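Long-range contacts in ParB domain protein nuclease (Sulfolobus solfataricus, PDB 5K5D), which probably acts in archaeal DNA segregation as the ParB-type partition component of a pNOB8-like system, possibly with nuclease activity: residues Thr10-Ser15 / Val77-Tyr82; Ile16-Glu21 / Arg55-Ile60; Glu154-Phe159 / Thr167-Glu172; Leu171-Ile176 / Lys194-Arg199. The protein carries 4 engineered substitutions. All blocks are in the same frame, centred on the assembly; numbering follows the deposited sequence.

Contacts 1 and 2 belong to the ParB-like N-terminal region, and contacts 3 and 4 to a mainly helical part further along the chain, which also holds a small two-stranded sheet. Contact 2 is nested within the chain loop that contact 1 closes. Their centres lie 9 Å apart, both reach the same mixed sheet, and Tyr57 of contact 2 binds Glu12 and Lys81 of contact 1. Contacts 3 and 4 follow in series, centres 8 Å apart, sharing Leu171 and Glu172 on helix 170-180. The two pairs sit on opposite sides of the chain's centre, with contacts 1 and 3 about 41 Å apart between centres, consistent with two separately built regions in a multidomain partition protein.

Contact 1: Thr10-Ser15 / Val77-Tyr82; sequences TEEVVS and VKILKY
Lys81 NZ is gripped by two oxygens: it meets Glu12 OE2 at 3.1 Å, a salt bridge whose hydrogen bond is weak, and it also bonds to the hydroxyl of Tyr57. Glu12 is held chiefly from its other oxygen, OE1, which bonds to the same hydroxyl, so carboxylate, ammonium and phenol form a small polar cluster on the sheet face that carries Glu12 and Lys81. Glu12 reaches it by standing CG between its backbone N and carbonyl carbon (chi1 58°). Its chain then runs beside that of Ile79, CG lying 4.0 Å from Ile79 CG1.

The two segments 10-15 and 77-82 pair as antiparallel strands. Thr10 with Lys81, Glu12 with Ile79 and Val14 with Val77 are hydrogen-bonded pairs, each tied by two backbone bonds; Ile79 N to Glu12 O is 2.9 Å and nearly straight at 168°. On the face shared by Glu12 and Lys81, Val14 CG2 packs against Ile79 CD1 at 4.0 Å. The opposite face carries Glu11 beside Leu80 and Val13 beside Lys78: Glu11 CG touches Leu80 CD2 at 3.6 Å, while Glu11 OE2 makes only a long salt bridge of 3.9 Å to Lys78 NZ. Strand 9-15 is an outer strand of the four-stranded mixed sheet; strand 76-82 bonds on its far side to the parallel strand 51-53, which Val77, Ile79, Leu80 and Tyr82 touch.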
loop_
_atom_site.group_PDB
_atom_site.type_symbol
_atom_site.label_atom_id
_atom_site.label_comp_id
_atom_site.label_asym_id
_atom_site.label_seq_id
_atom_site.Cartn_x
_atom_site.Cartn_y
_atom_site.Cartn_z
ATOM N N THR B 10 7.054 24.556 -7.303
ATOM C CA THR B 10 6.822 25.544 -8.337
ATOM C C THR B 10 6.425 24.829 -9.624
ATOM O O THR B 10 6.774 23.664 -9.835
ATOM C CB THR B 10 8.064 26.424 -8.553
ATOM O OG1 THR B 10 9.208 25.595 -8.787
ATOM C CG2 THR B 10 8.327 27.276 -7.319
ATOM N N GLU B 11 5.672 25.522 -10.467
ATOM C CA GLU B 11 5.194 24.941 -11.712
ATOM C C GLU B 11 6.137 25.330 -12.840
ATOM O O GLU B 11 6.409 26.512 -13.044
ATOM C CB GLU B 11 3.773 25.425 -12.007
ATOM C CG GLU B 11 2.872 24.392 -12.678
ATOM C CD GLU B 11 3.150 24.232 -14.161
ATOM O OE1 GLU B 11 3.881 25.071 -14.728
ATOM O OE2 GLU B 11 2.632 23.269 -14.762
ATOM N N GLU B 12 6.652 24.339 -13.560
ATOM C CA GLU B 12 7.547 24.620 -14.677
ATOM C C GLU B 12 7.461 23.583 -15.790
ATOM O O GLU B 12 6.978 22.469 -15.587
ATOM C CB GLU B 12 8.995 24.770 -14.198
ATOM C CG GLU B 12 9.553 23.569 -13.469
ATOM C CD GLU B 12 11.011 23.756 -13.081
ATOM O OE1 GLU B 12 11.894 23.370 -13.875
ATOM O OE2 GLU B 12 11.277 24.292 -11.984
ATOM N N VAL B 13 7.928 23.974 -16.970
ATOM C CA VAL B 13 7.966 23.084 -18.118
ATOM C C VAL B 13 9.407 22.736 -18.441
ATOM O O VAL B 13 10.282 23.602 -18.444
ATOM C CB VAL B 13 7.322 23.720 -19.353
ATOM C CG1 VAL B 13 7.370 22.752 -20.525
ATOM C CG2 VAL B 13 5.894 24.124 -19.048
ATOM N N VAL B 14 9.649 21.461 -18.713
ATOM C CA VAL B 14 10.996 20.982 -18.967
ATOM C C VAL B 14 10.999 20.009 -20.134
ATOM O O VAL B 14 9.955 19.467 -20.499
ATOM C CB VAL B 14 11.569 20.274 -17.729
ATOM C CG1 VAL B 14 11.727 21.258 -16.585
ATOM C CG2 VAL B 14 10.675 19.121 -17.323
ATOM N N SER B 15 12.177 19.795 -20.720
ATOM C CA SER B 15 12.325 18.804 -21.777
ATOM C C SER B 15 11.930 17.445 -21.219
ATOM O O SER B 15 12.253 17.116 -20.077
ATOM C CB SER B 15 13.762 18.769 -22.306
ATOM O OG SER B 15 14.653 18.213 -21.356
ATOM N N VAL B 77 7.294 18.350 -20.829
ATOM C CA VAL B 77 6.219 18.021 -19.908
ATOM C C VAL B 77 6.124 19.011 -18.750
ATOM O O VAL B 77 7.132 19.407 -18.163
ATOM C CB VAL B 77 6.355 16.564 -19.389
ATOM C CG1 VAL B 77 7.798 16.247 -19.043
ATOM C CG2 VAL B 77 5.433 16.317 -18.203
ATOM N N LYS B 78 4.897 19.421 -18.449
ATOM C CA LYS B 78 4.620 20.289 -17.316
ATOM C C LYS B 78 4.794 19.485 -16.035
ATOM O O LYS B 78 4.298 18.364 -15.928
ATOM C CB LYS B 78 3.189 20.825 -17.410
ATOM C CG LYS B 78 2.882 21.562 -18.710
ATOM C CD LYS B 78 1.458 21.295 -19.217
ATOM C CE LYS B 78 0.391 21.904 -18.322
ATOM N NZ LYS B 78 0.260 21.195 -17.015
ATOM N N ILE B 79 5.507 20.049 -15.066
ATOM C CA ILE B 79 5.716 19.365 -13.797
ATOM C C ILE B 79 5.520 20.276 -12.585
ATOM O O ILE B 79 5.470 21.505 -12.702
ATOM C CB ILE B 79 7.123 18.727 -13.708
ATOM C CG1 ILE B 79 8.209 19.806 -13.654
ATOM C CG2 ILE B 79 7.357 17.776 -14.867
ATOM C CD1 ILE B 79 9.611 19.256 -13.420
ATOM N N LEU B 80 5.389 19.650 -11.421
ATOM C CA LEU B 80 5.477 20.361 -10.159
ATOM C C LEU B 80 6.800 19.976 -9.504
ATOM O O LEU B 80 6.947 18.867 -8.981
ATOM C CB LEU B 80 4.302 20.012 -9.246
ATOM C CG LEU B 80 2.904 20.336 -9.778
ATOM C CD1 LEU B 80 1.845 20.083 -8.712
ATOM C CD2 LEU B 80 2.834 21.771 -10.265
ATOM N N LYS B 81 7.770 20.885 -9.563
ATOM C CA LYS B 81 9.060 20.662 -8.929
ATOM C C LYS B 81 8.996 21.080 -7.465
ATOM O O LYS B 81 8.888 22.266 -7.144
ATOM C CB LYS B 81 10.169 21.432 -9.648
ATOM C CG LYS B 81 11.567 21.043 -9.198
ATOM C CD LYS B 81 12.643 21.825 -9.935
ATOM C CE LYS B 81 12.678 23.274 -9.487
ATOM N NZ LYS B 81 13.746 24.034 -10.195
ATOM N N TYR B 82 9.050 20.089 -6.583
ATOM C CA TYR B 82 9.029 20.329 -5.152
ATOM C C TYR B 82 10.432 20.623 -4.648
ATOM O O TYR B 82 11.415 20.115 -5.188
ATOM C CB TYR B 82 8.449 19.121 -4.422
ATOM C CG TYR B 82 6.954 19.044 -4.519
ATOM C CD1 TYR B 82 6.331 18.677 -5.706
ATOM C CD2 TYR B 82 6.157 19.341 -3.423
ATOM C CE1 TYR B 82 4.951 18.611 -5.796
ATOM C CE2 TYR B 82 4.777 19.277 -3.507
ATOM C CZ TYR B 82 4.183 18.915 -4.693
ATOM O OH TYR B 82 2.815 18.855 -4.772
#

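Contact 2: Ile16-Glu21 / Arg55-Ile60; sequences IEKLKE and RNYVLI
A single backbone bridge in the ParB-like N-terminal region joins the loop after strand 9-15 to the turn leading into strand 59-61. Lys20 supplies both bonds of the bridge: its N donates to Tyr57 O at 2.8 Å, and its O accepts from Leu59 N at 2.7 Å. Both are close to straight, the second at 169° at the hydrogen. Between them Val58 CA approaches Lys20 O at 3.2 Å in a CA-H...O contact.

Tyr57 carries most of the side-chain contact. Lys18 runs out fully extended from a CG anti to its backbone N (chi1 -170°), which lays CE over the centre of one ring face, 3.8 Å from the centroid. The ammonium lies further toward the phenol end, giving an off-centre cation-pi contact. Leu19 CD1 comes at the ring edge instead, close to Tyr57 CB, and the Leu19 side chain also rests on Val77 and Ile79 of strand 76-82. The phenol oxygen bonds Glu12 and Lys81, so this hydroxyl ties the turn to strands 9-15 and 76-82. The extended Lys20 chain passes Asn56 O, to which NZ makes a weak hydrogen bond of 3.4 Å.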
loop_
_atom_site.group_PDB
_atom_site.type_symbol
_atom_site.label_atom_id
_atom_site.label_comp_id
_atom_site.label_asym_id
_atom_site.label_seq_id
_atom_site.Cartn_x
_atom_site.Cartn_y
_atom_site.Cartn_z
ATOM N N ILE B 16 11.222 16.663 -22.026
ATOM C CA ILE B 16 10.663 15.402 -21.558
ATOM C C ILE B 16 11.745 14.440 -21.064
ATOM O O ILE B 16 11.488 13.583 -20.219
ATOM C CB ILE B 16 9.799 14.734 -22.647
ATOM C CG1 ILE B 16 8.990 13.578 -22.059
ATOM C CG2 ILE B 16 10.664 14.278 -23.816
ATOM C CD1 ILE B 16 7.925 13.058 -22.983
ATOM N N GLU B 17 12.959 14.607 -21.575
ATOM C CA GLU B 17 14.059 13.718 -21.228
ATOM C C GLU B 17 14.839 14.210 -20.010
ATOM O O GLU B 17 15.766 13.544 -19.539
ATOM C CB GLU B 17 14.995 13.544 -22.425
ATOM C CG GLU B 17 14.301 13.029 -23.677
ATOM C CD GLU B 17 13.692 11.653 -23.480
ATOM O OE1 GLU B 17 14.348 10.797 -22.848
ATOM O OE2 GLU B 17 12.556 11.427 -23.950
ATOM N N LYS B 18 14.462 15.377 -19.498
ATOM C CA LYS B 18 15.143 15.940 -18.339
ATOM C C LYS B 18 14.752 15.203 -17.054
ATOM O O LYS B 18 15.475 15.246 -16.058
ATOM C CB LYS B 18 14.845 17.434 -18.219
ATOM C CG LYS B 18 15.694 18.166 -17.189
ATOM C CD LYS B 18 15.394 19.655 -17.194
ATOM C CE LYS B 18 16.168 20.388 -16.106
ATOM N NZ LYS B 18 15.876 21.851 -16.122
ATOM N N LEU B 19 13.613 14.516 -17.090
ATOM C CA LEU B 19 13.104 13.792 -15.922
ATOM C C LEU B 19 13.840 12.478 -15.666
ATOM O O LEU B 19 13.918 11.615 -16.542
ATOM C CB LEU B 19 11.602 13.531 -16.064
ATOM C CG LEU B 19 10.660 14.496 -15.336
ATOM C CD1 LEU B 19 11.408 15.722 -14.811
ATOM C CD2 LEU B 19 9.496 14.895 -16.240
ATOM N N LYS B 20 14.373 12.336 -14.456
ATOM C CA LYS B 20 15.096 11.134 -14.065
ATOM C C LYS B 20 14.181 10.226 -13.260
ATOM O O LYS B 20 13.419 10.691 -12.417
ATOM C CB LYS B 20 16.338 11.501 -13.257
ATOM C CG LYS B 20 17.299 12.405 -14.013
ATOM C CD LYS B 20 18.114 13.273 -13.070
ATOM C CE LYS B 20 18.831 14.381 -13.835
ATOM N NZ LYS B 20 19.410 15.413 -12.927
ATOM N N GLU B 21 14.247 8.926 -13.527
ATOM C CA GLU B 21 13.346 7.992 -12.869
ATOM C C GLU B 21 14.007 7.263 -11.706
ATOM O O GLU B 21 15.199 6.968 -11.737
ATOM C CB GLU B 21 12.759 6.998 -13.872
ATOM C CG GLU B 21 13.734 5.961 -14.386
ATOM C CD GLU B 21 13.053 4.924 -15.257
ATOM O OE1 GLU B 21 12.140 5.300 -16.026
ATOM O OE2 GLU B 21 13.421 3.735 -15.161
ATOM N N ARG B 55 13.421 18.341 -6.488
ATOM C CA ARG B 55 14.344 19.415 -6.817
ATOM C C ARG B 55 15.273 19.059 -7.977
ATOM O O ARG B 55 15.528 19.882 -8.850
ATOM C CB ARG B 55 15.164 19.749 -5.574
ATOM C CG ARG B 55 15.878 21.068 -5.628
ATOM C CD ARG B 55 16.047 21.609 -4.220
ATOM N NE ARG B 55 16.826 20.718 -3.367
ATOM C CZ ARG B 55 16.656 20.611 -2.054
ATOM N NH1 ARG B 55 15.720 21.325 -1.446
ATOM N NH2 ARG B 55 17.414 19.785 -1.348
ATOM N N ASN B 56 15.778 17.832 -7.979
ATOM C CA ASN B 56 16.714 17.396 -9.011
ATOM C C ASN B 56 16.018 16.687 -10.165
ATOM O O ASN B 56 16.652 15.967 -10.937
ATOM C CB ASN B 56 17.769 16.461 -8.416
ATOM C CG ASN B 56 18.581 17.122 -7.319
ATOM O OD1 ASN B 56 18.944 18.294 -7.423
ATOM N ND2 ASN B 56 18.851 16.377 -6.254
ATOM N N TYR B 57 14.711 16.893 -10.276
ATOM C CA TYR B 57 13.953 16.391 -11.417
ATOM C C TYR B 57 13.863 14.871 -11.415
ATOM O O TYR B 57 13.756 14.237 -12.465
ATOM C CB TYR B 57 14.537 16.932 -12.726
ATOM C CG TYR B 57 14.519 18.445 -12.772
ATOM C CD1 TYR B 57 15.630 19.186 -12.388
ATOM C CD2 TYR B 57 13.377 19.131 -13.166
ATOM C CE1 TYR B 57 15.609 20.566 -12.411
ATOM C CE2 TYR B 57 13.346 20.510 -13.192
ATOM C CZ TYR B 57 14.463 21.223 -12.812
ATOM O OH TYR B 57 14.431 22.597 -12.835
ATOM N N VAL B 58 13.913 14.294 -10.220
ATOM C CA VAL B 58 13.607 12.887 -10.037
ATOM C C VAL B 58 12.090 12.733 -10.017
ATOM O O VAL B 58 11.403 13.347 -9.196
ATOM C CB VAL B 58 14.204 12.337 -8.720
ATOM C CG1 VAL B 58 13.717 10.922 -8.459
ATOM C CG2 VAL B 58 15.720 12.384 -8.761
ATOM N N LEU B 59 11.577 11.925 -10.938
ATOM C CA LEU B 59 10.148 11.673 -11.045
ATOM C C LEU B 59 9.647 10.974 -9.783
ATOM O O LEU B 59 10.189 9.950 -9.366
ATOM C CB LEU B 59 9.870 10.793 -12.264
ATOM C CG LEU B 59 8.665 11.118 -13.150
ATOM C CD1 LEU B 59 7.934 9.839 -13.534
ATOM C CD2 LEU B 59 7.722 12.091 -12.470
ATOM N N ILE B 60 8.609 11.531 -9.174
ATOM C CA ILE B 60 8.044 10.944 -7.970
ATOM C C ILE B 60 6.752 10.230 -8.312
ATOM O O ILE B 60 6.544 9.076 -7.939
ATOM C CB ILE B 60 7.770 12.018 -6.899
ATOM C CG1 ILE B 60 9.090 12.582 -6.376
ATOM C CG2 ILE B 60 6.944 11.444 -5.755
ATOM C CD1 ILE B 60 8.909 13.669 -5.343
#

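Contact 3: Glu154-Phe159 / Thr167-Glu172; sequences EENEEF and TISALE
Ser169 is the N-cap of helix 170-180 and forms a capping box with Glu172. Its CB lies over one face of the Phe159 ring, displaced toward the rim and 3.8 Å from the centroid. From there OG, set between the backbone N and carbonyl carbon (chi1 72°), donates to Asn156 OD1 at 2.7 Å, standing well above the amide's carbonyl plane. The same OG accepts from Glu172 N at 3.2 Å, almost straight, and weakly from Leu171 N. In the reciprocal bond of the box, Glu172 OE1 accepts from Ser169 N through its anti lone pair.

Segment 154-159 thus lies against the start of the helix. Phe159 pairs with Ser169 as a non-hydrogen-bonded bridge of the two-stranded antiparallel sheet, and Glu158 O receives a weak bond from Ala170 N. Glu155 CG packs on Ala170 CB at 3.6 Å, and Asn156 ND2 lies 3.3 Å from Leu171 CD2.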
loop_
_atom_site.group_PDB
_atom_site.type_symbol
_atom_site.label_atom_id
_atom_site.label_comp_id
_atom_site.label_asym_id
_atom_site.label_seq_id
_atom_site.Cartn_x
_atom_site.Cartn_y
_atom_site.Cartn_z
ATOM N N GLU B 154 -2.825 -3.504 24.895
ATOM C CA GLU B 154 -2.700 -4.796 24.230
ATOM C C GLU B 154 -2.214 -4.605 22.798
ATOM O O GLU B 154 -1.353 -5.340 22.314
ATOM C CB GLU B 154 -4.047 -5.522 24.221
ATOM C CG GLU B 154 -4.039 -6.838 23.458
ATOM C CD GLU B 154 -5.347 -7.101 22.734
ATOM O OE1 GLU B 154 -6.161 -6.160 22.615
ATOM O OE2 GLU B 154 -5.560 -8.245 22.279
ATOM N N GLU B 155 -2.775 -3.606 22.128
ATOM C CA GLU B 155 -2.429 -3.307 20.746
ATOM C C GLU B 155 -0.998 -2.776 20.638
ATOM O O GLU B 155 -0.393 -2.799 19.566
ATOM C CB GLU B 155 -3.429 -2.304 20.172
ATOM C CG GLU B 155 -3.292 -2.057 18.692
ATOM C CD GLU B 155 -4.457 -1.268 18.140
ATOM O OE1 GLU B 155 -5.612 -1.650 18.424
ATOM O OE2 GLU B 155 -4.217 -0.263 17.438
ATOM N N ASN B 156 -0.463 -2.302 21.759
ATOM C CA ASN B 156 0.916 -1.837 21.816
ATOM C C ASN B 156 1.845 -2.939 22.320
ATOM O O ASN B 156 3.035 -2.710 22.535
ATOM C CB ASN B 156 1.028 -0.598 22.710
ATOM C CG ASN B 156 2.052 0.405 22.201
ATOM O OD1 ASN B 156 2.931 0.066 21.411
ATOM N ND2 ASN B 156 1.940 1.648 22.653
ATOM N N GLU B 157 1.284 -4.133 22.509
ATOM C CA GLU B 157 2.045 -5.289 22.976
ATOM C C GLU B 157 2.603 -6.089 21.806
ATOM O O GLU B 157 3.707 -6.627 21.879
ATOM C CB GLU B 157 1.170 -6.213 23.832
ATOM C CG GLU B 157 0.534 -5.563 25.049
ATOM C CD GLU B 157 1.540 -5.162 26.108
ATOM O OE1 GLU B 157 1.112 -4.760 27.211
ATOM O OE2 GLU B 157 2.758 -5.247 25.842
ATOM N N GLU B 158 1.823 -6.182 20.733
ATOM C CA GLU B 158 2.232 -6.952 19.566
ATOM C C GLU B 158 3.109 -6.117 18.646
ATOM O O GLU B 158 2.889 -4.921 18.477
ATOM C CB GLU B 158 1.019 -7.482 18.804
ATOM C CG GLU B 158 0.100 -8.357 19.631
ATOM C CD GLU B 158 -0.962 -7.559 20.358
ATOM O OE1 GLU B 158 -1.425 -8.014 21.425
ATOM O OE2 GLU B 158 -1.336 -6.479 19.855
ATOM N N PHE B 159 4.103 -6.765 18.050
ATOM C CA PHE B 159 5.066 -6.076 17.210
ATOM C C PHE B 159 5.377 -6.894 15.967
ATOM O O PHE B 159 5.170 -8.104 15.939
ATOM C CB PHE B 159 6.358 -5.811 17.994
ATOM C CG PHE B 159 6.190 -4.849 19.136
ATOM C CD1 PHE B 159 5.684 -5.273 20.353
ATOM C CD2 PHE B 159 6.546 -3.518 18.993
ATOM C CE1 PHE B 159 5.530 -4.388 21.409
ATOM C CE2 PHE B 159 6.394 -2.628 20.044
ATOM C CZ PHE B 159 5.885 -3.065 21.254
ATOM N N THR B 167 11.330 -2.374 14.130
ATOM C CA THR B 167 10.204 -3.033 14.785
ATOM C C THR B 167 9.155 -2.002 15.159
ATOM O O THR B 167 9.473 -0.833 15.371
ATOM C CB THR B 167 10.632 -3.814 16.045
ATOM O OG1 THR B 167 11.306 -2.933 16.950
ATOM C CG2 THR B 167 11.559 -4.961 15.670
ATOM N N ILE B 168 7.903 -2.437 15.243
ATOM C CA ILE B 168 6.812 -1.521 15.533
ATOM C C ILE B 168 5.578 -2.267 16.027
ATOM O O ILE B 168 5.380 -3.435 15.706
ATOM C CB ILE B 168 6.465 -0.676 14.290
ATOM C CG1 ILE B 168 5.398 0.370 14.625
ATOM C CG2 ILE B 168 6.035 -1.572 13.129
ATOM C CD1 ILE B 168 5.120 1.342 13.497
ATOM N N SER B 169 4.754 -1.591 16.817
ATOM C CA SER B 169 3.549 -2.199 17.360
ATOM C C SER B 169 2.344 -1.885 16.481
ATOM O O SER B 169 2.389 -0.976 15.651
ATOM C CB SER B 169 3.289 -1.704 18.783
ATOM O OG SER B 169 2.861 -0.353 18.783
ATOM N N ALA B 170 1.271 -2.644 16.667
ATOM C CA ALA B 170 0.041 -2.426 15.916
ATOM C C ALA B 170 -0.475 -1.018 16.151
ATOM O O ALA B 170 -1.133 -0.433 15.288
ATOM C CB ALA B 170 -1.012 -3.444 16.319
ATOM N N LEU B 171 -0.178 -0.476 17.325
ATOM C CA LEU B 171 -0.670 0.845 17.683
ATOM C C LEU B 171 0.063 1.927 16.903
ATOM O O LEU B 171 -0.559 2.773 16.266
ATOM C CB LEU B 171 -0.524 1.089 19.181
ATOM C CG LEU B 171 -1.143 2.391 19.688
ATOM C CD1 LEU B 171 -2.635 2.429 19.384
ATOM C CD2 LEU B 171 -0.889 2.548 21.178
ATOM N N GLU B 172 1.389 1.890 16.956
ATOM C CA GLU B 172 2.206 2.870 16.255
ATOM C C GLU B 172 1.892 2.831 14.766
ATOM O O GLU B 172 1.692 3.873 14.140
ATOM C CB GLU B 172 3.691 2.602 16.500
ATOM C CG GLU B 172 4.046 2.421 17.970
ATOM C CD GLU B 172 5.473 1.940 18.178
ATOM O OE1 GLU B 172 5.731 0.734 17.977
ATOM O OE2 GLU B 172 6.337 2.766 18.546
#

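Contact 4: Leu171-Ile176 / Lys194-Arg199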
loop_
_atom_site.group_PDB
_atom_site.type_symbol
_atom_site.label_atom_id
_atom_site.label_comp_id
_atom_site.label_asym_id
_atom_site.label_seq_id
_atom_site.Cartn_x
_atom_site.Cartn_y
_atom_site.Cartn_z
ATOM N N LEU B 171 -0.178 -0.476 17.325
ATOM C CA LEU B 171 -0.670 0.845 17.683
ATOM C C LEU B 171 0.063 1.927 16.903
ATOM O O LEU B 171 -0.559 2.773 16.266
ATOM C CB LEU B 171 -0.524 1.089 19.181
ATOM C CG LEU B 171 -1.143 2.391 19.688
ATOM C CD1 LEU B 171 -2.635 2.429 19.384
ATOM C CD2 LEU B 171 -0.889 2.548 21.178
ATOM N N GLU B 172 1.389 1.890 16.956
ATOM C CA GLU B 172 2.206 2.870 16.255
ATOM C C GLU B 172 1.892 2.831 14.766
ATOM O O GLU B 172 1.692 3.873 14.140
ATOM C CB GLU B 172 3.691 2.602 16.500
ATOM C CG GLU B 172 4.046 2.421 17.970
ATOM C CD GLU B 172 5.473 1.940 18.178
ATOM O OE1 GLU B 172 5.731 0.734 17.977
ATOM O OE2 GLU B 172 6.337 2.766 18.546
ATOM N N TYR B 173 1.837 1.624 14.206
ATOM C CA TYR B 173 1.515 1.440 12.793
ATOM C C TYR B 173 0.151 2.039 12.451
ATOM O O TYR B 173 -0.010 2.689 11.420
ATOM C CB TYR B 173 1.543 -0.041 12.411
ATOM C CG TYR B 173 1.583 -0.281 10.917
ATOM C CD1 TYR B 173 0.420 -0.518 10.194
ATOM C CD2 TYR B 173 2.790 -0.269 10.228
ATOM C CE1 TYR B 173 0.459 -0.740 8.826
ATOM C CE2 TYR B 173 2.841 -0.486 8.862
ATOM C CZ TYR B 173 1.674 -0.720 8.168
ATOM O OH TYR B 173 1.733 -0.935 6.811
ATOM N N GLU B 174 -0.828 1.812 13.319
ATOM C CA GLU B 174 -2.166 2.345 13.104
ATOM C C GLU B 174 -2.180 3.870 13.145
ATOM O O GLU B 174 -2.882 4.512 12.364
ATOM C CB GLU B 174 -3.141 1.789 14.141
ATOM C CG GLU B 174 -4.561 2.292 13.978
ATOM C CD GLU B 174 -5.470 1.818 15.094
ATOM O OE1 GLU B 174 -6.252 2.642 15.617
ATOM O OE2 GLU B 174 -5.400 0.623 15.448
ATOM N N ARG B 175 -1.411 4.448 14.061
ATOM C CA ARG B 175 -1.358 5.897 14.187
ATOM C C ARG B 175 -0.737 6.483 12.930
ATOM O O ARG B 175 -1.125 7.557 12.469
ATOM C CB ARG B 175 -0.558 6.312 15.425
ATOM C CG ARG B 175 0.843 6.829 15.127
ATOM C CD ARG B 175 1.590 7.197 16.404
ATOM N NE ARG B 175 1.588 6.103 17.372
ATOM C CZ ARG B 175 2.596 5.826 18.194
ATOM N NH1 ARG B 175 3.700 6.559 18.163
ATOM N NH2 ARG B 175 2.501 4.812 19.043
ATOM N N ILE B 176 0.231 5.760 12.376
ATOM C CA ILE B 176 0.874 6.166 11.137
ATOM C C ILE B 176 -0.137 6.207 9.994
ATOM O O ILE B 176 -0.139 7.137 9.191
ATOM C CB ILE B 176 2.034 5.226 10.780
ATOM C CG1 ILE B 176 3.184 5.427 11.768
ATOM C CG2 ILE B 176 2.493 5.469 9.357
ATOM C CD1 ILE B 176 4.463 4.736 11.370
ATOM N N LYS B 194 -8.302 -2.684 11.455
ATOM C CA LYS B 194 -8.281 -4.061 10.985
ATOM C C LYS B 194 -6.980 -4.337 10.255
ATOM O O LYS B 194 -6.325 -5.350 10.495
ATOM C CB LYS B 194 -9.454 -4.328 10.037
ATOM C CG LYS B 194 -10.788 -4.524 10.722
ATOM C CD LYS B 194 -11.905 -4.594 9.696
ATOM C CE LYS B 194 -13.259 -4.811 10.356
ATOM N NZ LYS B 194 -14.378 -4.633 9.387
HETATM N N MSE B 195 -6.613 -3.432 9.355
HETATM C CA MSE B 195 -5.404 -3.608 8.566
HETATM C C MSE B 195 -4.174 -3.590 9.459
HETATM O O MSE B 195 -3.262 -4.398 9.284
HETATM C CB MSE B 195 -5.295 -2.536 7.482
HETATM C CG MSE B 195 -4.341 -2.919 6.359
HETATM SE SE MSE B 195 -2.684 -1.891 6.320
HETATM C CE MSE B 195 -3.364 -0.288 5.459
ATOM N N ALA B 196 -4.161 -2.675 10.426
ATOM C CA ALA B 196 -3.026 -2.532 11.331
ATOM C C ALA B 196 -2.814 -3.788 12.171
ATOM O O ALA B 196 -1.685 -4.259 12.325
ATOM C CB ALA B 196 -3.204 -1.313 12.222
ATOM N N ILE B 197 -3.905 -4.331 12.707
ATOM C CA ILE B 197 -3.835 -5.553 13.504
ATOM C C ILE B 197 -3.356 -6.742 12.674
ATOM O O ILE B 197 -2.536 -7.538 13.127
ATOM C CB ILE B 197 -5.191 -5.887 14.142
ATOM C CG1 ILE B 197 -5.574 -4.798 15.144
ATOM C CG2 ILE B 197 -5.138 -7.248 14.823
ATOM C CD1 ILE B 197 -6.873 -5.057 15.864
ATOM N N LEU B 198 -3.867 -6.863 11.454
ATOM C CA LEU B 198 -3.447 -7.943 10.581
ATOM C C LEU B 198 -1.989 -7.756 10.182
ATOM O O LEU B 198 -1.221 -8.713 10.146
ATOM C CB LEU B 198 -4.325 -8.013 9.326
ATOM C CG LEU B 198 -5.823 -8.263 9.512
ATOM C CD1 LEU B 198 -6.505 -8.404 8.163
ATOM C CD2 LEU B 198 -6.072 -9.490 10.372
ATOM N N ARG B 199 -1.612 -6.518 9.889
ATOM C CA ARG B 199 -0.271 -6.236 9.398
ATOM C C ARG B 199 0.789 -6.641 10.414
ATOM O O ARG B 199 1.872 -7.103 10.044
ATOM C CB ARG B 199 -0.132 -4.756 9.042
ATOM C CG ARG B 199 0.947 -4.472 8.016
ATOM C CD ARG B 199 2.291 -4.274 8.672
ATOM N NE ARG B 199 3.374 -4.307 7.696
ATOM C CZ ARG B 199 4.159 -5.358 7.492
ATOM N NH1 ARG B 199 3.984 -6.464 8.205
ATOM N NH2 ARG B 199 5.122 -5.301 6.581
#
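Helices 170-180 and 189-201 pack here as a roughly antiparallel pair: the short segments' axes pass 8.8 Å apart, their N-to-C directions 141° from each other. The backbones come nearest at Glu174 and Ala196, where the CA atoms are 5.3 Å apart. The small Ala196 side chain is in keeping with this close approach, its CB resting 3.6 Å from Glu174 CB.

Tyr173 fills the adjoining part of the interface. With CG anti to the backbone N (chi1 -165°), the ring is carried across to the second helix, where CD1 lies 4.2 Å from Ala196 CB. The selenium of Met195, a selenomethionine, comes to the ring edge near its plane. Arg199 approaches over one face, and its chain, bent at chi2, crosses the tyrosine at about a right angle. The guanidinium plane stands 81° from the ring, so the two groups do not stack.

The polar ends of both side chains turn to Asp121 of helix 109-128: Tyr173 OH bonds to one carboxylate oxygen and Arg199 NH2 forms a salt bridge to the other, so Asp121 links the three helices. What Arg199 lays on the tyrosine is its aliphatic part, CD sitting toward the rim in a CH-pi contact, 3.6 Å from Tyr173 CZ.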